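Local coordinates for protein probable transcriptional regulator (Pseudomonas aeruginosa, PDB 2ESN) that probably regulates transcription as a LysR-type factor, pairing a DNA-binding helix-turn-helix domain with a ligand-binding domain whose effector is not known, at residues 178-183 with 270-275; 202-207 with 248-253. All blocks are in the same frame, centred on the assembly; numbering follows the deposited sequence.

Interaction 1: residues 178-183 with 270-275; sequences YVVVAR and PAPFDI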
ATOM      1  N   TYR C 178     -28.474 -21.079 -12.237  1.00 38.05           N
ATOM      2  CA  TYR C 178     -29.234 -19.919 -11.764  1.00 37.65           C
ATOM      3  C   TYR C 178     -30.737 -20.100 -11.973  1.00 36.94           C
ATOM      4  O   TYR C 178     -31.158 -20.762 -12.928  1.00 35.87           O
ATOM      5  CB  TYR C 178     -28.825 -18.656 -12.491  1.00 38.30           C
ATOM      6  CG  TYR C 178     -27.584 -18.016 -11.923  1.00 38.33           C
ATOM      7  CD1 TYR C 178     -26.341 -18.623 -12.084  1.00 43.64           C
ATOM      8  CD2 TYR C 178     -27.647 -16.803 -11.219  1.00 39.88           C
ATOM      9  CE1 TYR C 178     -25.177 -18.057 -11.515  1.00 42.69           C
ATOM     10  CE2 TYR C 178     -26.504 -16.198 -10.691  1.00 37.07           C
ATOM     11  CZ  TYR C 178     -25.271 -16.838 -10.839  1.00 41.19           C
ATOM     12  OH  TYR C 178     -24.124 -16.292 -10.301  1.00 41.18           O
ATOM     13  N   VAL C 179     -31.527 -19.525 -11.051  1.00 34.90           N
ATOM     14  CA  VAL C 179     -32.946 -19.479 -11.183  1.00 33.34           C
ATOM     15  C   VAL C 179     -33.387 -18.049 -10.832  1.00 32.91           C
ATOM     16  O   VAL C 179     -32.589 -17.296 -10.345  1.00 32.28           O
ATOM     17  CB  VAL C 179     -33.657 -20.528 -10.280  1.00 33.28           C
ATOM     18  CG1 VAL C 179     -33.368 -21.940 -10.751  1.00 33.27           C
ATOM     19  CG2 VAL C 179     -33.317 -20.340  -8.751  1.00 32.59           C
ATOM     20  N   VAL C 180     -34.637 -17.707 -11.157  1.00 32.17           N
ATOM     21  CA  VAL C 180     -35.293 -16.428 -10.886  1.00 30.63           C
ATOM     22  C   VAL C 180     -36.146 -16.719  -9.663  1.00 31.46           C
ATOM     23  O   VAL C 180     -36.885 -17.708  -9.625  1.00 29.07           O
ATOM     24  CB  VAL C 180     -36.168 -15.955 -12.076  1.00 31.09           C
ATOM     25  CG1 VAL C 180     -36.945 -14.664 -11.723  1.00 29.17           C
ATOM     26  CG2 VAL C 180     -35.256 -15.667 -13.284  1.00 28.86           C
ATOM     27  N   VAL C 181     -35.997 -15.834  -8.678  1.00 30.77           N
ATOM     28  CA  VAL C 181     -36.621 -15.911  -7.414  1.00 31.66           C
ATOM     29  C   VAL C 181     -37.509 -14.688  -7.280  1.00 30.66           C
ATOM     30  O   VAL C 181     -37.104 -13.609  -7.686  1.00 30.90           O
ATOM     31  CB  VAL C 181     -35.463 -15.851  -6.343  1.00 31.83           C
ATOM     32  CG1 VAL C 181     -35.985 -15.533  -5.006  1.00 32.42           C
ATOM     33  CG2 VAL C 181     -34.585 -17.162  -6.385  1.00 32.55           C
ATOM     34  N   ALA C 182     -38.736 -14.872  -6.761  1.00 31.60           N
ATOM     35  CA  ALA C 182     -39.642 -13.773  -6.379  1.00 31.05           C
ATOM     36  C   ALA C 182     -40.234 -14.131  -5.059  1.00 31.70           C
ATOM     37  O   ALA C 182     -40.207 -15.291  -4.698  1.00 29.75           O
ATOM     38  CB  ALA C 182     -40.760 -13.648  -7.368  1.00 31.63           C
ATOM     39  N   ARG C 183     -40.794 -13.142  -4.346  1.00 32.54           N
ATOM     40  CA  ARG C 183     -41.636 -13.467  -3.208  1.00 32.70           C
ATOM     41  C   ARG C 183     -42.690 -14.501  -3.664  1.00 33.28           C
ATOM     42  O   ARG C 183     -43.110 -14.539  -4.867  1.00 32.82           O
ATOM     43  CB  ARG C 183     -42.287 -12.223  -2.604  1.00 32.17           C
ATOM     44  CG  ARG C 183     -43.267 -11.436  -3.525  1.00 32.72           C
ATOM     45  CD  ARG C 183     -44.378 -10.919  -2.646  1.00 40.19           C
ATOM     46  NE  ARG C 183     -43.901  -9.942  -1.711  1.00 41.95           N
ATOM     47  CZ  ARG C 183     -44.030  -9.913  -0.389  1.00 41.09           C
ATOM     48  NH1 ARG C 183     -43.507  -8.864   0.218  1.00 40.30           N
ATOM     49  NH2 ARG C 183     -44.626 -10.863   0.316  1.00 39.69           N
ATOM     50  N   PRO C 270     -37.705 -21.196 -13.477  1.00 39.15           N
ATOM     51  CA  PRO C 270     -36.667 -21.196 -14.522  1.00 39.45           C
ATOM     52  C   PRO C 270     -36.524 -19.797 -15.107  1.00 39.84           C
ATOM     53  O   PRO C 270     -37.488 -19.047 -15.143  1.00 39.25           O
ATOM     54  CB  PRO C 270     -37.179 -22.211 -15.536  1.00 39.44           C
ATOM     55  CG  PRO C 270     -38.725 -22.319 -15.207  1.00 41.40           C
ATOM     56  CD  PRO C 270     -38.871 -22.069 -13.776  1.00 37.99           C
ATOM     57  N   ALA C 271     -35.311 -19.424 -15.495  1.00 39.77           N
ATOM     58  CA  ALA C 271     -35.121 -18.164 -16.155  1.00 41.35           C
ATOM     59  C   ALA C 271     -35.786 -18.209 -17.532  1.00 41.00           C
ATOM     60  O   ALA C 271     -35.652 -19.214 -18.229  1.00 42.85           O
ATOM     61  CB  ALA C 271     -33.637 -17.863 -16.307  1.00 40.18           C
ATOM     62  N   PRO C 272     -36.437 -17.111 -17.952  1.00 41.15           N
ATOM     63  CA  PRO C 272     -36.956 -17.003 -19.291  1.00 42.16           C
ATOM     64  C   PRO C 272     -35.910 -16.651 -20.395  1.00 42.98           C
ATOM     65  O   PRO C 272     -36.281 -16.098 -21.432  1.00 44.19           O
ATOM     66  CB  PRO C 272     -37.951 -15.860 -19.142  1.00 42.12           C
ATOM     67  CG  PRO C 272     -37.314 -14.959 -18.187  1.00 41.21           C
ATOM     68  CD  PRO C 272     -36.720 -15.879 -17.174  1.00 40.96           C
ATOM     69  N   PHE C 273     -34.633 -16.957 -20.173  1.00 43.00           N
ATOM     70  CA  PHE C 273     -33.575 -16.782 -21.169  1.00 42.41           C
ATOM     71  C   PHE C 273     -32.494 -17.795 -20.809  1.00 43.33           C
ATOM     72  O   PHE C 273     -32.551 -18.443 -19.742  1.00 42.90           O
ATOM     73  CB  PHE C 273     -33.031 -15.334 -21.173  1.00 41.97           C
ATOM     74  CG  PHE C 273     -32.728 -14.788 -19.817  1.00 39.80           C
ATOM     75  CD1 PHE C 273     -31.428 -14.819 -19.305  1.00 41.70           C
ATOM     76  CD2 PHE C 273     -33.722 -14.200 -19.047  1.00 40.26           C
ATOM     77  CE1 PHE C 273     -31.138 -14.310 -18.023  1.00 40.65           C
ATOM     78  CE2 PHE C 273     -33.435 -13.679 -17.748  1.00 39.14           C
ATOM     79  CZ  PHE C 273     -32.158 -13.753 -17.235  1.00 38.71           C
ATOM     80  N   ASP C 274     -31.512 -17.950 -21.688  1.00 43.75           N
ATOM     81  CA  ASP C 274     -30.499 -18.997 -21.522  1.00 44.62           C
ATOM     82  C   ASP C 274     -29.425 -18.480 -20.590  1.00 42.66           C
ATOM     83  O   ASP C 274     -28.875 -17.416 -20.844  1.00 42.66           O
ATOM     84  CB  ASP C 274     -29.830 -19.367 -22.882  1.00 45.22           C
ATOM     85  CG  ASP C 274     -30.825 -19.927 -23.912  1.00 50.06           C
ATOM     86  OD1 ASP C 274     -31.836 -20.564 -23.494  1.00 47.77           O
ATOM     87  OD2 ASP C 274     -30.579 -19.728 -25.148  1.00 55.92           O
ATOM     88  N   ILE C 275     -29.103 -19.250 -19.550  1.00 42.61           N
ATOM     89  CA  ILE C 275     -27.931 -18.956 -18.702  1.00 42.37           C
ATOM     90  C   ILE C 275     -27.104 -20.206 -18.604  1.00 42.46           C
ATOM     91  O   ILE C 275     -27.623 -21.235 -18.228  1.00 43.48           O
ATOM     92  CB  ILE C 275     -28.341 -18.548 -17.244  1.00 43.03           C
ATOM     93  CG1 ILE C 275     -29.442 -17.470 -17.247  1.00 41.52           C
ATOM     94  CG2 ILE C 275     -27.119 -18.039 -16.483  1.00 42.14           C
ATOM     95  CD1 ILE C 275     -30.238 -17.321 -15.831  1.00 42.86           C
TER
HETATM   96  O   HOH W   1     -27.452 -21.450 -14.803  1.00 33.25           O
HETATM   97  O   HOH W   2     -33.153 -21.469 -15.026  1.00 44.64           O

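Interaction 2: residues 202-207 with 248-253; sequences RHAVVT and FLLTAP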
ATOM      1  N   ARG C 202     -38.524  -4.536 -11.226  1.00 34.97           N
ATOM      2  CA  ARG C 202     -37.223  -4.110 -10.738  1.00 34.07           C
ATOM      3  C   ARG C 202     -36.482  -5.323 -10.138  1.00 34.23           C
ATOM      4  O   ARG C 202     -37.097  -6.358  -9.770  1.00 32.64           O
ATOM      5  CB  ARG C 202     -37.378  -2.937  -9.755  1.00 35.07           C
ATOM      6  CG  ARG C 202     -38.007  -1.655 -10.389  1.00 34.42           C
ATOM      7  CD  ARG C 202     -38.335  -0.625  -9.351  1.00 33.50           C
ATOM      8  NE  ARG C 202     -37.134   0.121  -8.994  1.00 30.70           N
ATOM      9  CZ  ARG C 202     -36.861   0.627  -7.777  1.00 33.70           C
ATOM     10  NH1 ARG C 202     -37.699   0.453  -6.737  1.00 31.18           N
ATOM     11  NH2 ARG C 202     -35.706   1.312  -7.582  1.00 31.92           N
ATOM     12  N   HIS C 203     -35.164  -5.194 -10.045  1.00 32.19           N
ATOM     13  CA  HIS C 203     -34.317  -6.333  -9.835  1.00 30.99           C
ATOM     14  C   HIS C 203     -33.328  -6.094  -8.714  1.00 30.06           C
ATOM     15  O   HIS C 203     -32.836  -4.959  -8.534  1.00 28.36           O
ATOM     16  CB  HIS C 203     -33.584  -6.711 -11.110  1.00 29.57           C
ATOM     17  CG  HIS C 203     -34.466  -7.277 -12.160  1.00 31.36           C
ATOM     18  ND1 HIS C 203     -34.609  -8.628 -12.360  1.00 30.49           N
ATOM     19  CD2 HIS C 203     -35.267  -6.674 -13.072  1.00 31.17           C
ATOM     20  CE1 HIS C 203     -35.464  -8.834 -13.347  1.00 31.93           C
ATOM     21  NE2 HIS C 203     -35.863  -7.664 -13.801  1.00 32.87           N
ATOM     22  N   ALA C 204     -33.060  -7.163  -7.930  1.00 29.68           N
ATOM     23  CA  ALA C 204     -31.997  -7.111  -6.930  1.00 29.46           C
ATOM     24  C   ALA C 204     -30.805  -7.782  -7.590  1.00 29.67           C
ATOM     25  O   ALA C 204     -30.963  -8.771  -8.263  1.00 29.40           O
ATOM     26  CB  ALA C 204     -32.378  -7.858  -5.666  1.00 29.73           C
ATOM     27  N   VAL C 205     -29.598  -7.259  -7.402  1.00 29.52           N
ATOM     28  CA  VAL C 205     -28.457  -7.812  -8.145  1.00 28.30           C
ATOM     29  C   VAL C 205     -27.285  -7.999  -7.202  1.00 27.93           C
ATOM     30  O   VAL C 205     -27.022  -7.156  -6.343  1.00 27.76           O
ATOM     31  CB  VAL C 205     -28.063  -6.844  -9.323  1.00 28.85           C
ATOM     32  CG1 VAL C 205     -26.795  -7.272  -9.972  1.00 31.24           C
ATOM     33  CG2 VAL C 205     -29.210  -6.825 -10.367  1.00 28.02           C
ATOM     34  N   VAL C 206     -26.641  -9.148  -7.296  1.00 27.46           N
ATOM     35  CA  VAL C 206     -25.560  -9.499  -6.407  1.00 28.24           C
ATOM     36  C   VAL C 206     -24.206  -9.178  -7.090  1.00 28.20           C
ATOM     37  O   VAL C 206     -23.908  -9.696  -8.133  1.00 29.79           O
ATOM     38  CB  VAL C 206     -25.656 -10.984  -6.018  1.00 27.23           C
ATOM     39  CG1 VAL C 206     -24.437 -11.403  -5.154  1.00 29.70           C
ATOM     40  CG2 VAL C 206     -26.938 -11.260  -5.230  1.00 30.44           C
ATOM     41  N   THR C 207     -23.413  -8.315  -6.475  1.00 29.04           N
ATOM     42  CA  THR C 207     -22.143  -7.844  -7.007  1.00 29.40           C
ATOM     43  C   THR C 207     -21.095  -8.072  -5.903  1.00 29.36           C
ATOM     44  O   THR C 207     -20.840  -7.174  -5.126  1.00 29.81           O
ATOM     45  CB  THR C 207     -22.228  -6.346  -7.318  1.00 28.07           C
ATOM     46  OG1 THR C 207     -22.799  -5.669  -6.207  1.00 31.48           O
ATOM     47  CG2 THR C 207     -23.146  -6.106  -8.447  1.00 32.09           C
ATOM     48  N   PHE C 248     -39.294  -7.239  -5.981  1.00 29.97           N
ATOM     49  CA  PHE C 248     -38.087  -7.375  -6.799  1.00 29.82           C
ATOM     50  C   PHE C 248     -37.788  -8.783  -7.178  1.00 29.57           C
ATOM     51  O   PHE C 248     -37.958  -9.697  -6.366  1.00 30.22           O
ATOM     52  CB  PHE C 248     -36.876  -6.763  -6.115  1.00 27.69           C
ATOM     53  CG  PHE C 248     -37.073  -5.333  -5.659  1.00 27.79           C
ATOM     54  CD1 PHE C 248     -36.267  -4.827  -4.678  1.00 26.82           C
ATOM     55  CD2 PHE C 248     -38.011  -4.485  -6.240  1.00 28.18           C
ATOM     56  CE1 PHE C 248     -36.371  -3.515  -4.234  1.00 28.92           C
ATOM     57  CE2 PHE C 248     -38.152  -3.131  -5.801  1.00 30.52           C
ATOM     58  CZ  PHE C 248     -37.325  -2.647  -4.815  1.00 32.07           C
ATOM     59  N   LEU C 249     -37.234  -8.963  -8.378  1.00 30.23           N
ATOM     60  CA  LEU C 249     -36.774 -10.246  -8.793  1.00 29.12           C
ATOM     61  C   LEU C 249     -35.250 -10.390  -8.569  1.00 30.71           C
ATOM     62  O   LEU C 249     -34.513  -9.389  -8.615  1.00 32.25           O
ATOM     63  CB  LEU C 249     -37.128 -10.434 -10.262  1.00 30.25           C
ATOM     64  CG  LEU C 249     -38.643 -10.347 -10.609  1.00 30.37           C
ATOM     65  CD1 LEU C 249     -38.849 -10.730 -12.060  1.00 29.29           C
ATOM     66  CD2 LEU C 249     -39.429 -11.317  -9.724  1.00 29.81           C
ATOM     67  N   LEU C 250     -34.785 -11.621  -8.337  1.00 29.13           N
ATOM     68  CA  LEU C 250     -33.392 -11.873  -8.096  1.00 28.67           C
ATOM     69  C   LEU C 250     -33.028 -13.088  -8.911  1.00 28.18           C
ATOM     70  O   LEU C 250     -33.753 -14.070  -8.895  1.00 30.09           O
ATOM     71  CB  LEU C 250     -33.111 -12.114  -6.595  1.00 28.29           C
ATOM     72  CG  LEU C 250     -31.748 -12.766  -6.224  1.00 27.59           C
ATOM     73  CD1 LEU C 250     -30.580 -11.754  -6.408  1.00 23.46           C
ATOM     74  CD2 LEU C 250     -31.755 -13.281  -4.767  1.00 31.07           C
ATOM     75  N   THR C 251     -31.915 -13.043  -9.623  1.00 27.06           N
ATOM     76  CA  THR C 251     -31.502 -14.220 -10.443  1.00 27.40           C
ATOM     77  C   THR C 251     -30.242 -14.783  -9.749  1.00 28.79           C
ATOM     78  O   THR C 251     -29.203 -14.109  -9.723  1.00 28.46           O
ATOM     79  CB  THR C 251     -31.227 -13.814 -11.912  1.00 27.27           C
ATOM     80  OG1 THR C 251     -32.324 -12.963 -12.376  1.00 26.67           O
ATOM     81  CG2 THR C 251     -30.989 -15.101 -12.790  1.00 29.76           C
ATOM     82  N   ALA C 252     -30.382 -15.963  -9.130  1.00 28.62           N
ATOM     83  CA  ALA C 252     -29.482 -16.404  -8.056  1.00 29.69           C
ATOM     84  C   ALA C 252     -29.162 -17.870  -8.259  1.00 30.02           C
ATOM     85  O   ALA C 252     -29.963 -18.590  -8.823  1.00 30.28           O
ATOM     86  CB  ALA C 252     -30.193 -16.319  -6.677  1.00 29.11           C
ATOM     87  N   PRO C 253     -28.033 -18.319  -7.703  1.00 29.46           N
ATOM     88  CA  PRO C 253     -27.776 -19.721  -7.614  1.00 30.18           C
ATOM     89  C   PRO C 253     -28.906 -20.493  -6.958  1.00 30.31           C
ATOM     90  O   PRO C 253     -29.365 -20.145  -5.835  1.00 29.35           O
ATOM     91  CB  PRO C 253     -26.495 -19.808  -6.765  1.00 30.41           C
ATOM     92  CG  PRO C 253     -25.817 -18.398  -6.944  1.00 31.27           C
ATOM     93  CD  PRO C 253     -26.968 -17.470  -7.111  1.00 30.48           C
TER
HETATM   94  O   HOH W   3     -33.082 -10.664 -11.247  1.00 30.98           O
HETATM   95  O   HOH W   4     -30.238 -10.742  -9.990  1.00 29.04           O

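Interaction 1: residues 178-183 with 270-275
Val180 and Ala271 form the middle of this contact, where the strand 178-183 is faced by the loop 270-275. Apolar packing carries most of it. Val180 uses one methyl, CG2, which lies beside the backbone N and anti to the carbonyl carbon, CG1 being anti to N (chi1 175°). From there CG2 stands 3.8 Å from Ala271 CA. The same methyl is 4.1 Å from Ala271 CB and 4.2 Å from Pro272 CD. One branch thus meets both residues at the bend of the loop. A second apolar touch lies at the other end of the loop. Ile275 reaches the strand with the tip of its longer branch, and its CD1 is 3.9 Å from Tyr178 CB. The ring of Tyr178 leads away from the loop. It meets the ring of Tyr278, and its hydroxyl is hydrogen-bonded to Tyr157 OH.

Water supplies the polar links, for no direct hydrogen bond joins the two segments. One water donates to Tyr178 O and accepts from Ala271 N, 3.0 Å from each. Another accepts from Tyr178 N at 2.8 Å. Its bond to Ile275 O is weak. Tyr178 O thus has the firmer of the two water links to the loop.

Around the contact, Tyr198 of helix 195-199 touches Val180 and Pro272 and meets the Phe273 ring edge-to-face. Phe273 and Ile275 also pack on helix 215-221. The loop connects strands 266-269 and 278-285, which both pair with strand 168-183 in the LysR substrate-binding domain. Val180 still pairs with Tyr269, but past that residue the loop meets the strand through methyl groups and water. The chemistry implies a partly hydrated surface junction without direct backbone pairing.

Interaction 2: residues 202-207 with 248-253
Arg202 and Phe248 meet beside the paired part of two parallel strands, and the tight part of the contact begins there. Leu249 N donates to Arg202 O at 3.0 Å. Ala204 N donates to Leu249 O in a short bond of 2.7 Å. Leu249 thus uses both its N and its O on the residues flanking His203. Weaker CA-H...O contacts run beside these bonds, from Phe248 CA to Arg202 O and from His203 CA to Leu249 O.

Side chains close this end. Arg202 and Phe248 lie side by side and point the same way. The guanidinium NH1 is 3.7 Å from Phe248 CZ, and the two planes stand 85° apart. Arg202 NH2 bonds to Val130 O of the second subunit, so this pair also reaches the subunit interface. His203 has CG anti to its carbonyl carbon (chi1 -70°), which places ND1 3.7 Å from Leu249 CB. Its NE2 is bonded to Tyr198 O.

Further on, the strands part and water enters. The CA atoms of His203 and Leu249 are 4.7 Å apart, those of Val206 and Ala252 8.1 Å. One water lies in the plane of the His203 ring, 2.8 Å from ND1, and also bonds to Thr251 OG1. A second donates to Ala204 O and accepts from Thr251 N, linking the two backbones. On the face of Ala204 and Leu250, packing persists: Leu250 CD1 is 3.9 Å from Val206 CG2, and helix 236-244 covers this side.

Strand 202-206 also pairs in parallel with strand 228-233, and helix 236-244 leads from there to strand 249-253. Parallel strands joined through helices in this way are typical of the alpha/beta subdomains of the periplasmic-binding-protein fold, used by LysR substrate-binding domains.

How the interactions relate
The two interactions are neighbours on one sheet, which strands 168-183 and 249-253 share; their centres are about 10 Å apart. Strand 249-253 of interaction 2 is the antiparallel neighbour of strand 168-183 of interaction 1. Two probable hydrogen bonds join them, Val179 O to Ala252 N and Val181 N to Leu250 O, both 2.9 Å. The Tyr178 ring also packs on this strand, with CD2 3.5 Å from Thr251 O. Both segments of interaction 2 fall between the two of interaction 1 in the sequence. Tyr198 touches both, through Val180 and Phe273 in one and His203 and Thr251 in the other. All four segments belong to the LysR substrate-binding domain.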